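PDB 6K0P: alpha-1,3-glucanase from Paenibacillus glycanilyticus, which hydrolyses alpha-1,3-glucosidic linkages in alpha-1,3-glucan, as a member of glycoside hydrolase family 87. Local coordinates for residues 64-69 with 168-173; 75-80 with 99-104; 136-141 with 325-330; 50-55 with 439-444. The protein carries 1 engineered substitution. All blocks are in the same frame, centred on the assembly; numbering follows the deposited sequence.

Contact 1: residues 64-69 with 168-173; sequences VEFTLT and DLLETE. With CA (calcium ion), chain J.
Phe66 faces Leu170 and Leu68 faces Thr172, with CA atoms 8.3 and 7.6 Å apart in the two pairs. That is a layer-to-layer spacing: 64-69 and 168-173 run in roughly the same sense but belong to the two facing sheets of the N-terminal beta-sandwich, a galactose-binding-like domain, and no hydrogen bond joins them directly. Leu170 lies over one face of the Phe66 ring. Its CB makes a CH-pi contact, 3.9 Å from the centroid of the Phe66 ring and 19° off the normal, nearer the CE2-CZ rim. With CG anti to the backbone N (chi1 -176°), Leu170 also brings CD2 over the CG end of the same ring, so the leucine spans the face from base to tip. Further along, Leu68 turns CD2 onto Thr172 CG2, at 3.6 Å. The hydroxyl of that threonine is on another branch, where a water bonded to Thr172 OG1 also accepts from Thr69 N and so bridges the two segments. At the other end of 168-173, a classic beta bulge sets Asp168 and Leu169 both opposite Arg78. There Asp168 grips calcium twice, through O at 2.6 Å and OD1 at 2.3 Å.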
# COMPACT_ATOMS: atom_id res chain seq x y z
N VAL A 64 2.60 6.27 -26.10
CA VAL A 64 2.47 7.41 -25.20
C VAL A 64 3.87 7.90 -24.89
O VAL A 64 4.78 7.10 -24.64
CB VAL A 64 1.67 7.07 -23.92
CG1 VAL A 64 2.18 5.78 -23.29
CG2 VAL A 64 1.73 8.23 -22.93
N GLU A 65 4.07 9.22 -24.97
CA GLU A 65 5.40 9.82 -24.87
C GLU A 65 5.54 10.52 -23.53
O GLU A 65 4.86 11.52 -23.27
CB GLU A 65 5.60 10.81 -26.01
CG GLU A 65 6.98 11.44 -26.05
CD GLU A 65 7.13 12.40 -27.21
OE1 GLU A 65 6.49 13.48 -27.18
OE2 GLU A 65 7.87 12.07 -28.15
N PHE A 66 6.42 10.00 -22.68
CA PHE A 66 6.78 10.63 -21.42
C PHE A 66 8.00 11.52 -21.62
O PHE A 66 8.77 11.35 -22.56
CB PHE A 66 7.15 9.58 -20.36
CG PHE A 66 6.03 8.65 -19.99
CD1 PHE A 66 5.76 7.52 -20.74
CD2 PHE A 66 5.27 8.88 -18.85
CE1 PHE A 66 4.74 6.65 -20.40
CE2 PHE A 66 4.25 8.01 -18.49
CZ PHE A 66 3.99 6.90 -19.26
N THR A 67 8.19 12.46 -20.69
CA THR A 67 9.39 13.29 -20.66
C THR A 67 10.02 13.17 -19.28
O THR A 67 9.37 13.45 -18.27
CB THR A 67 9.07 14.75 -20.98
OG1 THR A 67 8.45 14.83 -22.27
CG2 THR A 67 10.35 15.58 -20.99
N LEU A 68 11.28 12.75 -19.23
CA LEU A 68 11.93 12.61 -17.94
C LEU A 68 12.05 13.96 -17.24
O LEU A 68 12.39 14.98 -17.87
CB LEU A 68 13.33 12.01 -18.12
CG LEU A 68 13.43 10.58 -18.63
CD1 LEU A 68 14.88 10.13 -18.59
CD2 LEU A 68 12.57 9.65 -17.80
N THR A 69 11.78 13.97 -15.94
CA THR A 69 12.03 15.14 -15.11
C THR A 69 13.25 14.96 -14.21
O THR A 69 13.63 15.91 -13.51
CB THR A 69 10.80 15.50 -14.28
OG1 THR A 69 10.39 14.36 -13.51
CG2 THR A 69 9.67 15.91 -15.20
N ASP A 168 -0.51 2.70 -17.56
CA ASP A 168 -1.04 3.46 -16.43
C ASP A 168 -0.07 4.54 -15.96
O ASP A 168 -0.43 5.72 -15.88
CB ASP A 168 -1.39 2.48 -15.29
CG ASP A 168 -1.97 3.17 -14.08
OD1 ASP A 168 -2.27 4.37 -14.16
OD2 ASP A 168 -2.14 2.50 -13.04
N LEU A 169 1.15 4.14 -15.63
CA LEU A 169 2.17 5.06 -15.15
C LEU A 169 3.53 4.46 -15.46
O LEU A 169 3.66 3.28 -15.76
CB LEU A 169 2.03 5.34 -13.63
CG LEU A 169 2.20 4.17 -12.64
CD1 LEU A 169 3.67 3.77 -12.41
CD2 LEU A 169 1.57 4.51 -11.29
N LEU A 170 4.55 5.30 -15.34
CA LEU A 170 5.94 4.91 -15.49
C LEU A 170 6.72 5.41 -14.28
O LEU A 170 6.64 6.59 -13.95
CB LEU A 170 6.51 5.55 -16.76
CG LEU A 170 7.94 5.20 -17.18
CD1 LEU A 170 7.99 3.76 -17.66
CD2 LEU A 170 8.41 6.17 -18.27
N GLU A 171 7.44 4.50 -13.61
CA GLU A 171 8.47 4.90 -12.66
C GLU A 171 9.75 5.10 -13.44
O GLU A 171 10.07 4.31 -14.33
CB GLU A 171 8.77 3.79 -11.64
CG GLU A 171 7.66 3.42 -10.72
CD GLU A 171 8.09 2.32 -9.75
OE1 GLU A 171 9.29 2.20 -9.45
OE2 GLU A 171 7.22 1.56 -9.29
N THR A 172 10.50 6.15 -13.10
CA THR A 172 11.84 6.35 -13.65
C THR A 172 12.83 6.49 -12.50
O THR A 172 12.52 7.08 -11.47
CB THR A 172 11.90 7.56 -14.60
OG1 THR A 172 11.89 8.78 -13.85
CG2 THR A 172 10.71 7.54 -15.55
N GLU A 173 14.03 5.92 -12.67
CA GLU A 173 15.01 5.93 -11.60
C GLU A 173 16.41 5.92 -12.20
O GLU A 173 16.66 5.27 -13.22
CB GLU A 173 14.82 4.70 -10.69
CG GLU A 173 15.61 4.76 -9.39
CD GLU A 173 15.29 3.61 -8.44
OE1 GLU A 173 14.26 2.93 -8.65
OE2 GLU A 173 16.07 3.40 -7.49
CA CA J . -2.56 6.57 -14.69
O HOH W 1 11.20 11.30 -14.75

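Contact 2: residues 75-80 with 99-104; sequences FVLRNA and GKFNVS. With GLC (alpha-D-glucopyranose), chain D.
Leu77 presses its CB onto the face of the Phe101 ring, 4.0 Å from the ring centroid and 15° off the normal, a CH-pi contact that sits toward the CD1-CE1 rim. The same ring meets Phe75 differently: Phe75 CB lies at its edge, 3.7 Å from Phe101 CZ, while the Phe75 ring turns off elsewhere and does not stack on Phe101. Phe101 is thus met by two residues of one strand, on a face and at an edge, and Ala139 and Leu141 of strand 137-143 pack on it as well. Further along, Asn79 meets Val103, whose CG1 rests 3.8 Å from Asn79 ND2. Asn79 holds CG between its backbone N and carbonyl carbon (chi1 70°), which folds the amide back along its own strand. ND2 then donates to Leu77 O at 3.1 Å, with Leu77 O in the amide plane but the donor well above the carbonyl plane. Two waters link the amide to Ser104: one accepts from both Asn79 ND2 and Ser104 N, the other sits between Asn79 OD1 and Ser104 O. Asn102, on the outward side, accepts a weak bond at OD1 from O2 of a bound glucose, 3.1 Å away. The axes of segments 75-80 and 99-104 approach to 7.8 Å and cross at -38°, consistent with facing layers of a beta-sandwich, packed rather closely here, with a sugar site on its outer surface.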
# COMPACT_ATOMS: atom_id res chain seq x y z
N PHE A 75 13.34 1.65 -15.25
CA PHE A 75 11.94 1.98 -15.50
C PHE A 75 11.04 0.89 -14.97
O PHE A 75 11.36 -0.30 -15.08
CB PHE A 75 11.69 2.16 -17.00
CG PHE A 75 12.56 3.22 -17.62
CD1 PHE A 75 12.18 4.55 -17.58
CD2 PHE A 75 13.80 2.89 -18.16
CE1 PHE A 75 12.99 5.53 -18.11
CE2 PHE A 75 14.62 3.88 -18.67
CZ PHE A 75 14.21 5.19 -18.65
N VAL A 76 9.88 1.29 -14.43
CA VAL A 76 8.82 0.35 -14.10
C VAL A 76 7.54 0.82 -14.80
O VAL A 76 7.11 1.96 -14.60
CB VAL A 76 8.60 0.20 -12.58
CG1 VAL A 76 7.48 -0.81 -12.32
CG2 VAL A 76 9.90 -0.26 -11.90
N LEU A 77 6.96 -0.05 -15.61
CA LEU A 77 5.74 0.25 -16.35
C LEU A 77 4.57 -0.48 -15.69
O LEU A 77 4.50 -1.71 -15.73
CB LEU A 77 5.89 -0.21 -17.80
CG LEU A 77 4.76 0.23 -18.73
CD1 LEU A 77 4.93 1.72 -19.07
CD2 LEU A 77 4.79 -0.64 -19.98
N ARG A 78 3.65 0.28 -15.08
CA ARG A 78 2.41 -0.31 -14.60
C ARG A 78 1.43 -0.34 -15.76
O ARG A 78 1.18 0.69 -16.40
CB ARG A 78 1.81 0.48 -13.43
CG ARG A 78 0.63 -0.24 -12.75
CD ARG A 78 0.16 0.50 -11.50
NE ARG A 78 -0.59 -0.36 -10.58
CZ ARG A 78 -1.91 -0.33 -10.41
NH1 ARG A 78 -2.67 0.51 -11.12
NH2 ARG A 78 -2.48 -1.13 -9.52
N ASN A 79 0.88 -1.53 -16.01
CA ASN A 79 0.16 -1.78 -17.24
C ASN A 79 -0.87 -2.88 -17.01
O ASN A 79 -0.82 -3.61 -16.02
CB ASN A 79 1.13 -2.21 -18.36
CG ASN A 79 1.71 -3.59 -18.12
OD1 ASN A 79 1.12 -4.60 -18.53
ND2 ASN A 79 2.85 -3.65 -17.42
N ALA A 80 -1.81 -2.99 -17.95
CA ALA A 80 -2.73 -4.12 -17.96
C ALA A 80 -2.71 -4.74 -19.35
O ALA A 80 -2.80 -4.03 -20.36
CB ALA A 80 -4.16 -3.70 -17.60
N GLY A 99 14.59 -0.97 -26.26
CA GLY A 99 14.37 -2.25 -25.63
C GLY A 99 12.90 -2.61 -25.57
O GLY A 99 12.05 -1.96 -26.19
N LYS A 100 12.63 -3.65 -24.80
CA LYS A 100 11.28 -4.19 -24.66
C LYS A 100 11.04 -4.55 -23.20
O LYS A 100 11.88 -5.19 -22.57
CB LYS A 100 11.08 -5.41 -25.56
CG LYS A 100 11.02 -5.01 -27.04
CD LYS A 100 10.57 -6.12 -27.96
CE LYS A 100 10.62 -5.66 -29.40
NZ LYS A 100 9.44 -4.82 -29.79
N PHE A 101 9.92 -4.09 -22.67
CA PHE A 101 9.47 -4.57 -21.37
C PHE A 101 8.86 -5.95 -21.53
O PHE A 101 8.18 -6.23 -22.52
CB PHE A 101 8.35 -3.67 -20.83
CG PHE A 101 8.81 -2.33 -20.32
CD1 PHE A 101 9.22 -2.17 -19.00
CD2 PHE A 101 8.80 -1.23 -21.16
CE1 PHE A 101 9.63 -0.93 -18.54
CE2 PHE A 101 9.20 0.02 -20.70
CZ PHE A 101 9.61 0.17 -19.39
N ASN A 102 9.07 -6.80 -20.52
CA ASN A 102 8.38 -8.08 -20.42
C ASN A 102 7.10 -7.84 -19.62
O ASN A 102 7.15 -7.65 -18.40
CB ASN A 102 9.30 -9.09 -19.72
CG ASN A 102 8.66 -10.47 -19.53
OD1 ASN A 102 7.47 -10.59 -19.22
ND2 ASN A 102 9.45 -11.51 -19.70
N VAL A 103 5.97 -7.82 -20.32
CA VAL A 103 4.67 -7.56 -19.71
C VAL A 103 3.92 -8.87 -19.58
O VAL A 103 4.05 -9.78 -20.41
CB VAL A 103 3.85 -6.50 -20.48
CG1 VAL A 103 4.56 -5.16 -20.43
CG2 VAL A 103 3.62 -6.93 -21.92
N SER A 104 3.11 -8.98 -18.53
CA SER A 104 2.48 -10.25 -18.20
C SER A 104 1.30 -10.02 -17.27
O SER A 104 1.33 -9.13 -16.43
CB SER A 104 3.47 -11.18 -17.50
OG SER A 104 2.85 -12.40 -17.16
C1 GLC D . 9.40 -12.32 -15.91
C2 GLC D . 7.88 -12.15 -15.83
C3 GLC D . 7.31 -12.66 -14.51
C4 GLC D . 7.78 -14.09 -14.34
C5 GLC D . 9.29 -14.18 -14.49
C6 GLC D . 9.72 -15.63 -14.29
O2 GLC D . 7.53 -10.81 -16.11
O3 GLC D . 5.93 -12.68 -14.65
O4 GLC D . 7.45 -14.61 -13.06
O5 GLC D . 9.71 -13.67 -15.75
O6 GLC D . 9.25 -16.43 -15.36
O HOH W 2 0.45 -6.44 -16.51
O HOH W 3 3.41 -6.55 -16.64

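Contact 3: residues 136-141 with 325-330; sequences YEDAQL and IKNTFA. With GLC (alpha-D-glucopyranose), chain B.
Asn327 ND2 donates to Asp138 OD2, 3.0 Å away and with an N-H...O angle of 162°, directly joining the N-terminal beta-sandwich to the right-handed parallel beta-helix. The acceptor lies in the asparagine's amide plane, yet OD2 is met from 78° above the carboxylate plane, so the two flat groups stand nearly perpendicular. Beside them Glu137 OE1 comes within 3.2 Å of Asn327 CB. The glutamate reaches there with chi1 at -110°, away from the staggered positions, and is curled so that OE2 accepts from the backbone N of Asp138. Waters tie the groups further. One donates to Asp138 OD1 and Asn327 OD1; the other donates to Asp138 OD2 and accepts from Lys326 NZ and Gln140 NE2, bridging carboxylate and ammonium groups whose Asp138 OD2 and Lys326 NZ stand 4.4 Å apart, too far for a salt bridge. Outside this core, Arg350 forms a salt bridge with Asp138 and Glu171 with Lys326, while Asn327 ND2 is hydrogen-bonded to Glu304 and Glu137 OE1 to His305. Gln140 also belongs to a glycan pocket that includes Glu218: its backbone O accepts from glucose O6 at 2.8 Å.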
# COMPACT_ATOMS: atom_id res chain seq x y z
N TYR A 136 -4.14 -4.60 -13.06
CA TYR A 136 -2.85 -4.02 -13.39
C TYR A 136 -1.70 -4.82 -12.78
O TYR A 136 -1.84 -5.47 -11.74
CB TYR A 136 -2.79 -2.55 -12.93
CG TYR A 136 -3.55 -1.67 -13.89
CD1 TYR A 136 -2.93 -1.16 -15.02
CD2 TYR A 136 -4.90 -1.41 -13.71
CE1 TYR A 136 -3.62 -0.40 -15.94
CE2 TYR A 136 -5.61 -0.63 -14.62
CZ TYR A 136 -4.96 -0.13 -15.74
OH TYR A 136 -5.64 0.64 -16.66
N GLU A 137 -0.56 -4.78 -13.47
CA GLU A 137 0.68 -5.33 -12.94
C GLU A 137 1.84 -4.55 -13.53
O GLU A 137 1.65 -3.57 -14.26
CB GLU A 137 0.77 -6.84 -13.19
CG GLU A 137 0.64 -7.69 -11.92
CD GLU A 137 1.84 -7.54 -10.99
OE1 GLU A 137 1.69 -7.78 -9.78
OE2 GLU A 137 2.94 -7.21 -11.49
N ASP A 138 3.06 -4.95 -13.18
CA ASP A 138 4.23 -4.13 -13.43
C ASP A 138 5.26 -4.88 -14.26
O ASP A 138 5.41 -6.10 -14.15
CB ASP A 138 4.92 -3.72 -12.13
CG ASP A 138 4.10 -2.77 -11.28
OD1 ASP A 138 3.01 -2.32 -11.71
OD2 ASP A 138 4.58 -2.47 -10.16
N ALA A 139 6.00 -4.13 -15.07
CA ALA A 139 7.17 -4.65 -15.78
C ALA A 139 8.37 -3.78 -15.45
O ALA A 139 8.27 -2.54 -15.43
CB ALA A 139 6.93 -4.63 -17.29
N GLN A 140 9.51 -4.42 -15.18
CA GLN A 140 10.73 -3.73 -14.75
C GLN A 140 11.80 -3.87 -15.83
O GLN A 140 11.99 -4.96 -16.38
CB GLN A 140 11.26 -4.34 -13.44
CG GLN A 140 10.28 -4.31 -12.26
CD GLN A 140 9.20 -5.37 -12.34
OE1 GLN A 140 9.40 -6.45 -12.91
NE2 GLN A 140 8.03 -5.07 -11.78
N LEU A 141 12.52 -2.78 -16.10
CA LEU A 141 13.51 -2.79 -17.17
C LEU A 141 14.63 -1.80 -16.87
O LEU A 141 14.36 -0.65 -16.52
CB LEU A 141 12.86 -2.42 -18.50
CG LEU A 141 13.73 -2.53 -19.75
CD1 LEU A 141 14.01 -3.98 -20.04
CD2 LEU A 141 13.00 -1.88 -20.95
N ILE A 325 7.05 -1.78 -1.24
CA ILE A 325 6.16 -2.92 -1.07
C ILE A 325 5.14 -2.82 -2.19
O ILE A 325 4.30 -1.92 -2.17
CB ILE A 325 5.45 -2.88 0.29
CG1 ILE A 325 6.47 -2.73 1.42
CG2 ILE A 325 4.58 -4.12 0.47
CD1 ILE A 325 5.83 -2.25 2.71
N LYS A 326 5.22 -3.71 -3.17
CA LYS A 326 4.35 -3.57 -4.33
C LYS A 326 3.66 -4.88 -4.68
O LYS A 326 4.27 -5.95 -4.61
CB LYS A 326 5.11 -3.03 -5.55
CG LYS A 326 5.51 -1.55 -5.43
CD LYS A 326 6.08 -1.01 -6.75
CE LYS A 326 7.59 -1.16 -6.81
NZ LYS A 326 8.09 -0.78 -8.17
N ASN A 327 2.38 -4.78 -5.04
CA ASN A 327 1.65 -5.90 -5.63
C ASN A 327 1.66 -7.11 -4.70
O ASN A 327 2.08 -8.21 -5.06
CB ASN A 327 2.18 -6.20 -7.04
CG ASN A 327 2.33 -4.93 -7.86
OD1 ASN A 327 1.40 -4.13 -7.95
ND2 ASN A 327 3.53 -4.72 -8.41
N THR A 328 1.20 -6.88 -3.47
CA THR A 328 1.03 -7.95 -2.50
C THR A 328 -0.44 -8.37 -2.43
O THR A 328 -1.34 -7.68 -2.91
CB THR A 328 1.51 -7.54 -1.10
OG1 THR A 328 0.72 -6.44 -0.62
CG2 THR A 328 2.98 -7.13 -1.11
N PHE A 329 -0.67 -9.53 -1.82
CA PHE A 329 -2.02 -10.08 -1.81
C PHE A 329 -2.80 -9.78 -0.54
O PHE A 329 -4.01 -10.02 -0.51
CB PHE A 329 -2.00 -11.56 -2.21
CG PHE A 329 -1.63 -11.74 -3.64
CD1 PHE A 329 -2.60 -11.70 -4.63
CD2 PHE A 329 -0.30 -11.83 -4.02
CE1 PHE A 329 -2.26 -11.80 -5.97
CE2 PHE A 329 0.05 -11.93 -5.36
CZ PHE A 329 -0.93 -11.92 -6.33
N ALA A 330 -2.15 -9.23 0.48
CA ALA A 330 -2.83 -8.69 1.64
C ALA A 330 -2.07 -7.47 2.13
O ALA A 330 -1.47 -6.74 1.32
CB ALA A 330 -3.02 -9.75 2.73
C1 GLC B . 13.55 -11.11 -13.81
C2 GLC B . 12.16 -11.67 -14.05
C3 GLC B . 11.46 -11.21 -15.33
C4 GLC B . 11.70 -9.74 -15.50
C5 GLC B . 13.18 -9.53 -15.56
C6 GLC B . 13.56 -8.09 -15.89
O1 GLC B . 14.44 -11.82 -14.53
O2 GLC B . 12.22 -13.07 -13.95
O3 GLC B . 10.08 -11.27 -15.14
O4 GLC B . 11.13 -9.33 -16.71
O5 GLC B . 13.64 -9.78 -14.26
O6 GLC B . 13.04 -7.14 -14.98
O HOH W 4 1.57 -1.73 -9.43
O HOH W 5 7.23 -2.97 -9.72

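Contact 4: residues 50-55 with 439-444; sequences SGRSSV and LDRTGG. With CA (calcium ion), chain J.
Arg52 and Arg441 meet through one direct hydrogen bond: Arg52 NH2 donates to Arg441 O at 2.9 Å, with an angle of 149° at the hydrogen. The carbonyl oxygen sits at the edge of the Arg52 guanidinium, in its plane, and the donor is tilted 24° from the carbonyl plane. A water lying near Gly443 O adds a looser link, accepting only weakly from the same NH2.

Packing is done mostly by the other arginine. Arg441 lays one face of its guanidinium over Gly51, with NH2 3.6 Å from Gly51 CA; a bend at chi3 (-54°) swings the group round to that glycine. The two arginine chains slide past each other in opposite directions, Arg52 CG against Arg441 CD at 3.7 Å, and their guanidinium planes end up close to perpendicular.

Here a loop of the N-terminal beta-sandwich docks against the flank of the right-handed parallel beta-helix, at the turn that interrupts strand 437-446. Gly51, Arg52 and Arg441 all have positive phi, so both backbones turn sharply where they meet.

Among the charged groups, Asp406 of the beta-helix is the shared counterion. Its OD1 pairs with NE of both arginines and its OD2 takes Gly51 N, which gathers the two like charges round one carboxylate.

Metal coordination holds the loop at both ends of its turn. Ser50 O and Ser53 O each bind calcium at 2.4 Å, bracketing Gly51 and Arg52, and Glu23, Glu25 and Asp168 supply the other protein ligands.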
# COMPACT_ATOMS: atom_id res chain seq x y z
N SER A 50 -3.87 4.06 -11.50
CA SER A 50 -3.38 5.25 -10.81
C SER A 50 -3.92 6.50 -11.50
O SER A 50 -3.89 6.62 -12.72
CB SER A 50 -1.85 5.24 -10.87
OG SER A 50 -1.30 6.27 -10.06
N GLY A 51 -4.45 7.43 -10.70
CA GLY A 51 -5.10 8.59 -11.28
C GLY A 51 -6.44 8.29 -11.90
O GLY A 51 -7.03 9.19 -12.51
N ARG A 52 -6.94 7.06 -11.76
CA ARG A 52 -8.19 6.61 -12.37
C ARG A 52 -8.17 6.73 -13.89
O ARG A 52 -9.22 6.82 -14.52
CB ARG A 52 -9.43 7.26 -11.76
CG ARG A 52 -9.43 7.24 -10.24
CD ARG A 52 -9.50 5.81 -9.67
NE ARG A 52 -9.51 5.89 -8.21
CZ ARG A 52 -10.15 5.06 -7.39
NH1 ARG A 52 -10.84 4.03 -7.87
NH2 ARG A 52 -10.10 5.27 -6.08
N SER A 53 -6.98 6.69 -14.50
CA SER A 53 -6.90 6.72 -15.95
C SER A 53 -5.62 6.05 -16.43
O SER A 53 -4.62 5.98 -15.72
CB SER A 53 -7.00 8.16 -16.48
OG SER A 53 -6.91 8.20 -17.90
N SER A 54 -5.67 5.58 -17.67
CA SER A 54 -4.53 5.01 -18.37
C SER A 54 -4.65 5.40 -19.83
O SER A 54 -5.68 5.94 -20.27
CB SER A 54 -4.51 3.48 -18.29
OG SER A 54 -4.24 3.06 -16.98
N VAL A 55 -3.61 5.12 -20.61
CA VAL A 55 -3.66 5.28 -22.06
C VAL A 55 -3.63 3.90 -22.68
O VAL A 55 -2.67 3.14 -22.48
CB VAL A 55 -2.53 6.16 -22.60
CG1 VAL A 55 -2.66 6.28 -24.12
CG2 VAL A 55 -2.58 7.55 -21.95
N LEU A 439 -4.67 12.86 0.70
CA LEU A 439 -5.44 11.68 0.31
C LEU A 439 -6.18 12.02 -0.97
O LEU A 439 -7.08 12.87 -0.96
CB LEU A 439 -6.42 11.27 1.41
CG LEU A 439 -5.81 10.97 2.78
CD1 LEU A 439 -6.91 10.77 3.81
CD2 LEU A 439 -4.90 9.75 2.73
N ASP A 440 -5.79 11.37 -2.07
CA ASP A 440 -6.34 11.67 -3.39
C ASP A 440 -7.21 10.51 -3.84
O ASP A 440 -6.74 9.37 -3.94
CB ASP A 440 -5.22 11.86 -4.42
CG ASP A 440 -4.44 13.14 -4.21
OD1 ASP A 440 -4.89 13.99 -3.41
OD2 ASP A 440 -3.37 13.29 -4.85
N ARG A 441 -8.48 10.79 -4.13
CA ARG A 441 -9.37 9.79 -4.71
C ARG A 441 -9.45 8.54 -3.83
O ARG A 441 -9.31 7.40 -4.30
CB ARG A 441 -8.98 9.45 -6.15
CG ARG A 441 -8.99 10.65 -7.11
CD ARG A 441 -8.36 10.33 -8.49
NE ARG A 441 -7.01 9.79 -8.31
CZ ARG A 441 -5.92 10.53 -8.15
NH1 ARG A 441 -5.98 11.86 -8.18
NH2 ARG A 441 -4.75 9.93 -7.95
N THR A 442 -9.68 8.75 -2.53
CA THR A 442 -9.81 7.66 -1.57
C THR A 442 -11.26 7.48 -1.11
O THR A 442 -12.11 8.36 -1.29
CB THR A 442 -8.87 7.83 -0.37
OG1 THR A 442 -9.25 9.00 0.38
CG2 THR A 442 -7.42 7.96 -0.84
N GLY A 443 -11.53 6.33 -0.51
CA GLY A 443 -12.88 5.85 -0.27
C GLY A 443 -13.26 4.75 -1.25
O GLY A 443 -12.48 4.34 -2.11
N GLY A 444 -14.49 4.28 -1.11
CA GLY A 444 -14.97 3.20 -1.95
C GLY A 444 -16.18 2.52 -1.34
O GLY A 444 -16.74 2.98 -0.34
CA CA J . -2.56 6.57 -14.69
O HOH W 6 -13.03 3.67 -5.13

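Overall arrangement
Contacts 1 and 2, with centres about 12 Å apart, lie within the N-terminal beta-sandwich and pack its two sheets together; strands 72-80 and 165-173 are neighbours in one of them. Contact 3, its centre about 11 Å from that of contact 2, uses strand 137-143, on the other side of 72-80, to reach the beta-helix. Contact 4, with its centre about 17 Å from that of contact 3, makes a second junction with the beta-helix, and shares the calcium with contact 1. Along the chain the first segments run 50-55, 64-69, 75-80 and 136-141, and contact 4 spans all the others. Strand 165-173, which carries the calcium ligand Asp168, also takes part in the domain interface.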